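Periplasmic sugar-binding protein (Chloroflexus aurantiacus, PDB 4RXU) binds beta-D-glucopyranose in the cleft between its two lobes and probably delivers sugar to an ABC-type transporter as its periplasmic solute-binding component. Local coordinates at residues A233-A238 with A264-V269; D148-T153 with K245-A250; K281-Y286 with G290-T295. All coordinates share one frame; numbering follows the deposited sequence.

Contact 1: residues A233-A238 with A264-V269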
loop_
_atom_site.group_PDB
_atom_site.type_symbol
_atom_site.label_atom_id
_atom_site.label_comp_id
_atom_site.label_asym_id
_atom_site.label_seq_id
_atom_site.Cartn_x
_atom_site.Cartn_y
_atom_site.Cartn_z
ATOM N N ALA A 233 1.064 -22.103 -6.788
ATOM C CA ALA A 233 -0.197 -22.860 -6.764
ATOM C C ALA A 233 -1.080 -22.529 -7.969
ATOM O O ALA A 233 -1.617 -23.418 -8.633
ATOM C CB ALA A 233 -0.947 -22.620 -5.454
ATOM N N ASN A 234 -1.220 -21.239 -8.245
ATOM C CA ASN A 234 -1.983 -20.781 -9.392
ATOM C C ASN A 234 -1.436 -21.321 -10.706
ATOM O O ASN A 234 -2.199 -21.709 -11.570
ATOM C CB ASN A 234 -1.977 -19.265 -9.471
ATOM C CG ASN A 234 -2.727 -18.580 -8.342
ATOM O OD1 ASN A 234 -2.573 -17.386 -8.186
ATOM N ND2 ASN A 234 -3.570 -19.293 -7.605
ATOM N N LEU A 235 -0.110 -21.298 -10.849
ATOM C CA LEU A 235 0.532 -21.772 -12.062
ATOM C C LEU A 235 0.416 -23.282 -12.224
ATOM O O LEU A 235 0.202 -23.758 -13.341
ATOM C CB LEU A 235 1.983 -21.328 -12.105
ATOM C CG LEU A 235 2.164 -19.834 -12.393
ATOM C CD1 LEU A 235 3.603 -19.479 -12.042
ATOM C CD2 LEU A 235 1.806 -19.443 -13.836
ATOM N N THR A 236 0.477 -23.995 -11.105
ATOM C CA THR A 236 0.308 -25.437 -11.091
ATOM C C THR A 236 -1.105 -25.837 -11.518
ATOM O O THR A 236 -1.295 -26.843 -12.204
ATOM C CB THR A 236 0.678 -26.010 -9.736
ATOM O OG1 THR A 236 2.086 -25.804 -9.533
ATOM C CG2 THR A 236 0.365 -27.492 -9.659
ATOM N N ALA A 237 -2.088 -25.042 -11.116
ATOM C CA ALA A 237 -3.483 -25.327 -11.435
ATOM C C ALA A 237 -3.815 -24.914 -12.861
ATOM O O ALA A 237 -4.703 -25.464 -13.505
ATOM C CB ALA A 237 -4.394 -24.593 -10.472
ATOM N N ALA A 238 -3.102 -23.909 -13.330
ATOM C CA ALA A 238 -3.319 -23.363 -14.659
ATOM C C ALA A 238 -2.735 -24.280 -15.714
ATOM O O ALA A 238 -1.800 -25.041 -15.457
ATOM C CB ALA A 238 -2.686 -21.996 -14.753
ATOM N N ALA A 264 8.349 -16.193 -14.034
ATOM C CA ALA A 264 9.570 -16.227 -14.857
ATOM C C ALA A 264 10.061 -17.653 -15.054
ATOM O O ALA A 264 10.650 -17.979 -16.076
ATOM C CB ALA A 264 10.661 -15.395 -14.218
ATOM N N ALA A 265 9.824 -18.486 -14.046
ATOM C CA ALA A 265 10.248 -19.896 -14.056
ATOM C C ALA A 265 9.360 -20.869 -14.832
ATOM O O ALA A 265 9.711 -22.036 -14.977
ATOM C CB ALA A 265 10.411 -20.405 -12.631
ATOM N N ASP A 266 8.213 -20.404 -15.305
ATOM C CA ASP A 266 7.242 -21.274 -15.941
ATOM C C ASP A 266 7.511 -21.154 -17.426
ATOM O O ASP A 266 7.299 -20.095 -18.019
ATOM C CB ASP A 266 5.830 -20.820 -15.576
ATOM C CG ASP A 266 4.745 -21.725 -16.136
ATOM O OD1 ASP A 266 4.757 -22.021 -17.350
ATOM O OD2 ASP A 266 3.850 -22.118 -15.355
ATOM N N LYS A 267 7.999 -22.232 -18.031
ATOM C CA LYS A 267 8.370 -22.204 -19.455
ATOM C C LYS A 267 7.212 -21.844 -20.401
ATOM O O LYS A 267 7.441 -21.379 -21.518
ATOM C CB LYS A 267 9.013 -23.534 -19.864
ATOM C CG LYS A 267 8.054 -24.712 -19.869
ATOM C CD LYS A 267 8.740 -26.024 -20.199
ATOM C CE LYS A 267 7.725 -27.157 -20.177
ATOM N NZ LYS A 267 8.310 -28.439 -20.645
ATOM N N ASP A 268 5.972 -22.066 -19.955
ATOM C CA ASP A 268 4.782 -21.801 -20.796
ATOM C C ASP A 268 4.335 -20.352 -20.701
ATOM O O ASP A 268 3.454 -19.921 -21.438
ATOM C CB ASP A 268 3.614 -22.730 -20.431
ATOM C CG ASP A 268 3.904 -24.200 -20.745
ATOM O OD1 ASP A 268 4.550 -24.464 -21.772
ATOM O OD2 ASP A 268 3.467 -25.086 -19.979
ATOM N N VAL A 269 4.929 -19.608 -19.771
ATOM C CA VAL A 269 4.748 -18.154 -19.696
ATOM C C VAL A 269 5.820 -17.521 -20.570
ATOM O O VAL A 269 7.004 -17.485 -20.215
ATOM C CB VAL A 269 4.832 -17.639 -18.246
ATOM C CG1 VAL A 269 4.775 -16.110 -18.202
ATOM C CG2 VAL A 269 3.707 -18.244 -17.421
#
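The C-terminal end of helix 224-237 meets the loop that joins helix 253-264 to strand 269-274, and Leu235 is the residue through which the helix touches Asp266 and Val269. The interface is small, 105 Å² summed over both sides. Leu235 CD2 stands 3.7 Å from Asp266 OD2, and CB of the same leucine lies 3.8 Å from that oxygen, so the carboxylate borders the leucine with one oxygen while the two side chains run at a slant to each other. The second neighbour of the methyl is apolar: Leu235 CD2 approaches Val269 CG2 at 4.2 Å. CG of Leu235 is anti to its carbonyl carbon (chi1 -73°), which places the branched end beside the loop, where Ala262 and Phe263 of helix 253-264 also pack on it, Phe263 touching Val269 too. The loop belongs to an alpha-to-beta connection of the periplasmic binding protein fold, and it reverses in a type I beta turn from Asp266 to Val269, closed by Val269 N to Asp266 O at 3.0 Å. Asp266 shapes this turn with its other oxygen: OD1 accepts from Asp268 N at 2.9 Å, an Asx turn whose N-H...O angle of 139° is well short of straight. OD2 forms a salt bridge with Lys243, whose NZ also donates to Leu235 O, so a single ammonium group ties the loop to the helix end. Replacing Asp266 with an alanine removes both oxygens and is likely to leave Lys243 without its carboxylate mate and Asp268 N without its turn acceptor.

Contact 2: residues D148-T153 with K245-A250; sequences DHASGT and KVYILA
Tyr247 projects from strand 246-249 toward the loop after helix 135-148, and its ring meets His149 and Ala150 in two different ways. The strand is an inner member of the four-stranded parallel sheet of one lobe of this periplasmic binding protein, and the loop leads into the adjacent strand 155-159, so the contact lies at the end of the sheet where the strands begin. Ala150 sits over one face of the phenol: its CB is 4.1 Å from the ring centroid and 26° off the ring normal, a CH-pi contact displaced toward the hydroxyl end, with CB 3.8 Å from Tyr247 CZ. His149 comes instead to the edge, where its carbonyl oxygen lies near the ring plane and accepts a hydrogen bond from Tyr247 OH at 2.6 Å. The hydroxyl is tilted 30° from the carbonyl plane. Chi1 of Tyr247 (-66°), with CG opposite the carbonyl carbon, carries the ring outward so that its hydroxyl reaches the loop backbone. The imidazole of His149 turns away from the strand; it stacks on the ring of Tyr145 and its ND1 is hydrogen-bonded to Tyr145 O. Farther round, Phe273 of strand 269-274 meets Tyr247 with its ring nearly parallel, and Phe189 meets it edge-to-face. The phenol thus has aromatic and methyl neighbours, and its polar end is satisfied twice. Besides giving its proton to His149 O, Tyr247 OH accepts from a water at 2.8 Å; the same water accepts from Ser151 N at 2.9 Å, bridging the phenol to the loop backbone.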
loop_
_atom_site.group_PDB
_atom_site.type_symbol
_atom_site.label_atom_id
_atom_site.label_comp_id
_atom_site.label_asym_id
_atom_site.label_seq_id
_atom_site.Cartn_x
_atom_site.Cartn_y
_atom_site.Cartn_z
ATOM N N ASP A 148 -3.140 -1.005 -20.726
ATOM C CA ASP A 148 -2.445 -0.282 -21.779
ATOM C C ASP A 148 -1.492 -1.170 -22.550
ATOM O O ASP A 148 -1.103 -0.838 -23.679
ATOM C CB ASP A 148 -1.676 0.917 -21.205
ATOM C CG ASP A 148 -2.593 2.075 -20.766
ATOM O OD1 ASP A 148 -3.808 2.067 -21.052
ATOM O OD2 ASP A 148 -2.083 3.004 -20.107
ATOM N N HIS A 149 -1.114 -2.291 -21.945
ATOM C CA HIS A 149 -0.232 -3.271 -22.586
ATOM C C HIS A 149 -0.901 -4.548 -23.073
ATOM O O HIS A 149 -0.213 -5.497 -23.421
ATOM C CB HIS A 149 0.919 -3.602 -21.665
ATOM C CG HIS A 149 1.847 -2.460 -21.517
ATOM N ND1 HIS A 149 1.613 -1.418 -20.645
ATOM C CD2 HIS A 149 2.954 -2.132 -22.212
ATOM C CE1 HIS A 149 2.559 -0.508 -20.795
ATOM N NE2 HIS A 149 3.393 -0.928 -21.723
ATOM N N ALA A 150 -2.233 -4.567 -23.107
ATOM C CA ALA A 150 -2.975 -5.742 -23.590
ATOM C C ALA A 150 -3.727 -5.359 -24.828
ATOM O O ALA A 150 -4.255 -4.231 -24.906
ATOM C CB ALA A 150 -3.955 -6.207 -22.526
ATOM N N SER A 151 -3.764 -6.286 -25.793
ATOM C CA SER A 151 -4.632 -6.157 -26.965
ATOM C C SER A 151 -5.296 -7.461 -27.283
ATOM O O SER A 151 -4.912 -8.516 -26.778
ATOM C CB SER A 151 -3.881 -5.663 -28.197
ATOM O OG SER A 151 -2.639 -6.312 -28.316
ATOM N N GLY A 152 -6.312 -7.360 -28.131
ATOM C CA GLY A 152 -7.090 -8.509 -28.530
ATOM C C GLY A 152 -7.865 -9.055 -27.352
ATOM O O GLY A 152 -8.138 -8.350 -26.386
ATOM N N THR A 153 -8.202 -10.330 -27.434
ATOM C CA THR A 153 -9.049 -10.965 -26.448
ATOM C C THR A 153 -8.425 -12.179 -25.818
ATOM O O THR A 153 -7.533 -12.816 -26.373
ATOM C CB THR A 153 -10.397 -11.390 -27.057
ATOM O OG1 THR A 153 -10.186 -12.236 -28.202
ATOM C CG2 THR A 153 -11.197 -10.158 -27.433
ATOM N N LYS A 245 1.324 -15.091 -22.880
ATOM C CA LYS A 245 1.536 -13.695 -22.527
ATOM C C LYS A 245 0.505 -13.262 -21.510
ATOM O O LYS A 245 -0.683 -13.154 -21.836
ATOM C CB LYS A 245 1.399 -12.843 -23.763
ATOM C CG LYS A 245 1.721 -11.389 -23.540
ATOM C CD LYS A 245 2.194 -10.820 -24.845
ATOM C CE LYS A 245 1.376 -9.618 -25.176
ATOM N NZ LYS A 245 1.659 -9.261 -26.587
ATOM N N VAL A 246 0.953 -12.950 -20.296
ATOM C CA VAL A 246 0.048 -12.858 -19.168
ATOM C C VAL A 246 0.200 -11.539 -18.451
ATOM O O VAL A 246 1.203 -10.856 -18.572
ATOM C CB VAL A 246 0.222 -14.034 -18.180
ATOM C CG1 VAL A 246 0.172 -15.370 -18.911
ATOM C CG2 VAL A 246 1.506 -13.910 -17.372
ATOM N N TYR A 247 -0.839 -11.213 -17.694
ATOM C CA TYR A 247 -1.011 -9.920 -17.036
ATOM C C TYR A 247 -1.243 -10.185 -15.551
ATOM O O TYR A 247 -2.116 -10.978 -15.192
ATOM C CB TYR A 247 -2.184 -9.189 -17.710
ATOM C CG TYR A 247 -1.801 -8.876 -19.109
ATOM C CD1 TYR A 247 -1.955 -9.825 -20.129
ATOM C CD2 TYR A 247 -1.212 -7.667 -19.423
ATOM C CE1 TYR A 247 -1.529 -9.557 -21.418
ATOM C CE2 TYR A 247 -0.794 -7.387 -20.723
ATOM C CZ TYR A 247 -0.961 -8.338 -21.707
ATOM O OH TYR A 247 -0.543 -8.071 -22.985
ATOM N N ILE A 248 -0.442 -9.546 -14.700
ATOM C CA ILE A 248 -0.412 -9.845 -13.280
ATOM C C ILE A 248 -0.600 -8.561 -12.469
ATOM O O ILE A 248 0.203 -7.630 -12.546
ATOM C CB ILE A 248 0.918 -10.471 -12.855
ATOM C CG1 ILE A 248 1.230 -11.729 -13.684
ATOM C CG2 ILE A 248 0.919 -10.763 -11.346
ATOM C CD1 ILE A 248 2.669 -12.185 -13.610
ATOM N N LEU A 249 -1.700 -8.522 -11.719
ATOM C CA LEU A 249 -1.985 -7.421 -10.781
ATOM C C LEU A 249 -1.332 -7.789 -9.458
ATOM O O LEU A 249 -1.949 -8.456 -8.636
ATOM C CB LEU A 249 -3.489 -7.221 -10.590
ATOM C CG LEU A 249 -3.806 -6.042 -9.647
ATOM C CD1 LEU A 249 -3.558 -4.696 -10.318
ATOM C CD2 LEU A 249 -5.237 -6.158 -9.174
ATOM N N ALA A 250 -0.070 -7.419 -9.280
ATOM C CA ALA A 250 0.621 -7.669 -7.995
ATOM C C ALA A 250 0.471 -6.395 -7.174
ATOM O O ALA A 250 0.660 -5.287 -7.694
ATOM C CB ALA A 250 2.094 -8.007 -8.217
HETATM O O HOH W 1 -2.125 -8.659 -25.258
#

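Contact 3: residues K281-Y286 with G290-T295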
loop_
_atom_site.group_PDB
_atom_site.type_symbol
_atom_site.label_atom_id
_atom_site.label_comp_id
_atom_site.label_asym_id
_atom_site.label_seq_id
_atom_site.Cartn_x
_atom_site.Cartn_y
_atom_site.Cartn_z
ATOM N N LYS A 281 13.927 -0.677 -3.425
ATOM C CA LYS A 281 15.157 -0.703 -4.216
ATOM C C LYS A 281 15.259 -1.959 -5.069
ATOM O O LYS A 281 15.613 -1.885 -6.243
ATOM C CB LYS A 281 16.383 -0.507 -3.325
ATOM C CG LYS A 281 16.435 0.901 -2.745
ATOM C CD LYS A 281 17.644 1.126 -1.858
ATOM C CE LYS A 281 17.665 2.495 -1.225
ATOM N NZ LYS A 281 18.876 2.650 -0.371
ATOM N N ALA A 282 14.942 -3.109 -4.473
ATOM C CA ALA A 282 15.076 -4.372 -5.193
ATOM C C ALA A 282 14.119 -4.408 -6.362
ATOM O O ALA A 282 14.413 -5.035 -7.378
ATOM C CB ALA A 282 14.852 -5.572 -4.269
ATOM N N SER A 283 12.964 -3.759 -6.225
ATOM C CA SER A 283 12.041 -3.696 -7.367
ATOM C C SER A 283 12.460 -2.681 -8.410
ATOM O O SER A 283 12.191 -2.872 -9.598
ATOM C CB SER A 283 10.586 -3.420 -6.945
ATOM O OG SER A 283 9.988 -4.594 -6.456
ATOM N N VAL A 284 13.068 -1.580 -7.981
ATOM C CA VAL A 284 13.635 -0.642 -8.957
ATOM C C VAL A 284 14.649 -1.398 -9.820
ATOM O O VAL A 284 14.663 -1.263 -11.052
ATOM C CB VAL A 284 14.285 0.575 -8.279
ATOM C CG1 VAL A 284 14.958 1.494 -9.308
ATOM C CG2 VAL A 284 13.223 1.362 -7.528
ATOM N N GLN A 285 15.462 -2.239 -9.179
ATOM C CA GLN A 285 16.439 -3.011 -9.942
ATOM C C GLN A 285 15.743 -4.002 -10.869
ATOM O O GLN A 285 16.138 -4.157 -12.011
ATOM C CB GLN A 285 17.415 -3.720 -9.026
ATOM C CG GLN A 285 18.667 -4.207 -9.758
ATOM C CD GLN A 285 19.453 -3.092 -10.440
ATOM O OE1 GLN A 285 19.925 -2.179 -9.778
ATOM N NE2 GLN A 285 19.541 -3.138 -11.785
ATOM N N TYR A 286 14.728 -4.714 -10.383
ATOM C CA TYR A 286 13.938 -5.567 -11.301
ATOM C C TYR A 286 13.398 -4.788 -12.485
ATOM O O TYR A 286 13.380 -5.307 -13.593
ATOM C CB TYR A 286 12.766 -6.249 -10.611
ATOM C CG TYR A 286 13.039 -7.622 -10.006
ATOM C CD1 TYR A 286 14.260 -7.941 -9.409
ATOM C CD2 TYR A 286 12.029 -8.591 -9.965
ATOM C CE1 TYR A 286 14.478 -9.196 -8.850
ATOM C CE2 TYR A 286 12.231 -9.841 -9.396
ATOM C CZ TYR A 286 13.456 -10.149 -8.859
ATOM O OH TYR A 286 13.640 -11.378 -8.306
ATOM N N GLY A 290 14.259 -5.544 -16.395
ATOM C CA GLY A 290 13.184 -6.122 -17.192
ATOM C C GLY A 290 12.436 -7.272 -16.542
ATOM O O GLY A 290 11.850 -8.089 -17.235
ATOM N N ARG A 291 12.457 -7.323 -15.220
ATOM C CA ARG A 291 11.824 -8.424 -14.466
ATOM C C ARG A 291 10.553 -8.008 -13.761
ATOM O O ARG A 291 9.779 -8.873 -13.367
ATOM C CB ARG A 291 12.784 -9.011 -13.436
ATOM C CG ARG A 291 14.115 -9.484 -14.008
ATOM C CD ARG A 291 14.791 -10.442 -13.078
ATOM N NE ARG A 291 14.031 -11.679 -13.123
ATOM C CZ ARG A 291 13.996 -12.592 -12.168
ATOM N NH1 ARG A 291 14.688 -12.445 -11.053
ATOM N NH2 ARG A 291 13.244 -13.664 -12.351
ATOM N N GLN A 292 10.331 -6.701 -13.630
ATOM C CA GLN A 292 9.080 -6.168 -13.116
ATOM C C GLN A 292 8.742 -5.008 -14.028
ATOM O O GLN A 292 9.619 -4.290 -14.458
ATOM C CB GLN A 292 9.261 -5.701 -11.674
ATOM C CG GLN A 292 8.065 -4.958 -11.075
ATOM C CD GLN A 292 8.223 -4.642 -9.587
ATOM O OE1 GLN A 292 8.935 -5.340 -8.839
ATOM N NE2 GLN A 292 7.481 -3.632 -9.127
ATOM N N SER A 293 7.478 -4.828 -14.351
ATOM C CA SER A 293 7.098 -3.871 -15.396
ATOM C C SER A 293 7.003 -2.438 -14.905
ATOM O O SER A 293 7.379 -1.490 -15.585
ATOM C CB SER A 293 5.751 -4.274 -16.037
ATOM O OG SER A 293 5.762 -5.624 -16.411
ATOM N N MET A 294 6.462 -2.278 -13.710
ATOM C CA MET A 294 6.231 -0.962 -13.154
ATOM C C MET A 294 6.097 -1.021 -11.668
ATOM O O MET A 294 5.831 -2.066 -11.098
ATOM C CB MET A 294 4.959 -0.319 -13.717
ATOM C CG MET A 294 3.661 -1.025 -13.322
ATOM S SD MET A 294 2.869 -0.486 -11.724
ATOM C CE MET A 294 1.726 0.744 -12.389
ATOM N N THR A 295 6.269 0.144 -11.054
ATOM C CA THR A 295 5.904 0.331 -9.665
ATOM C C THR A 295 5.206 1.688 -9.527
ATOM O O THR A 295 5.527 2.652 -10.216
ATOM C CB THR A 295 7.118 0.234 -8.694
ATOM O OG1 THR A 295 6.669 0.157 -7.331
ATOM C CG2 THR A 295 8.060 1.427 -8.858
#
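Tyr286 O accepts Arg291 N at 2.8 Å with an N-H...O angle of 166°, where helix 281-288 closes in a Schellman motif with Gly290 at positive phi. Gln292 N reaches the same oxygen in a weak bond of 3.4 Å. The side chains follow the backbone round this corner. Arg291 CD lies 4.3 Å from the Tyr286 ring centroid and only 3° off the normal, a CH-pi contact centred on one face. The bend at chi3 then turns the guanidinium back over the hydroxyl end of the ring, its plane 39° from that of the phenol. Gln292 CB lies at the ring's edge and packs 3.7 Å from Tyr286 CB. One turn earlier, Ser283 OG donates to Gln292 OE1 at 2.7 Å, slightly tilted from the amide's carbonyl plane; the extended glutamine chain spans the distance. In the next shell, helix 253-264 fixes the groups: Asp261 binds Tyr286 OH, Arg257 donates to Ser283 OG, and Asp253 accepts from Gln292 NE2. The Ser283 side chain is about 10 Å from the bound beta-D-glucopyranose, whose pocket includes Asn252, the residue before Asp253. Both ends of the Gln292 amide are engaged, and its NE2 also donates to Met294 O at 3.0 Å, nearly straight, from above that carbonyl's plane.

Contacts 1 and 2 involve strands of the parallel sheet or loops entering them; contact 3 leads into strand 295-298 of the mixed sheet. Each is partly buried: in contacts 1 and 2 a buried Leu235 or Tyr247 meets more exposed loop residues; in contact 3 Ser283 and Gln292 are buried, Tyr286 and Arg291 partly exposed. Contact 1 has no hydrogen bond between its segments, contact 2 one plus a water bridge, contact 3, the largest, several. Helix 253-264 packs on contacts 1 and 3, and on strand 246-249 through residues other than Tyr247. Contact 1 touches contact 2 through Val269 CG1 and Val246 CG2 (4.0 Å) and contact 3 through Ala264 CB and Arg291 NH2 (3.6 Å).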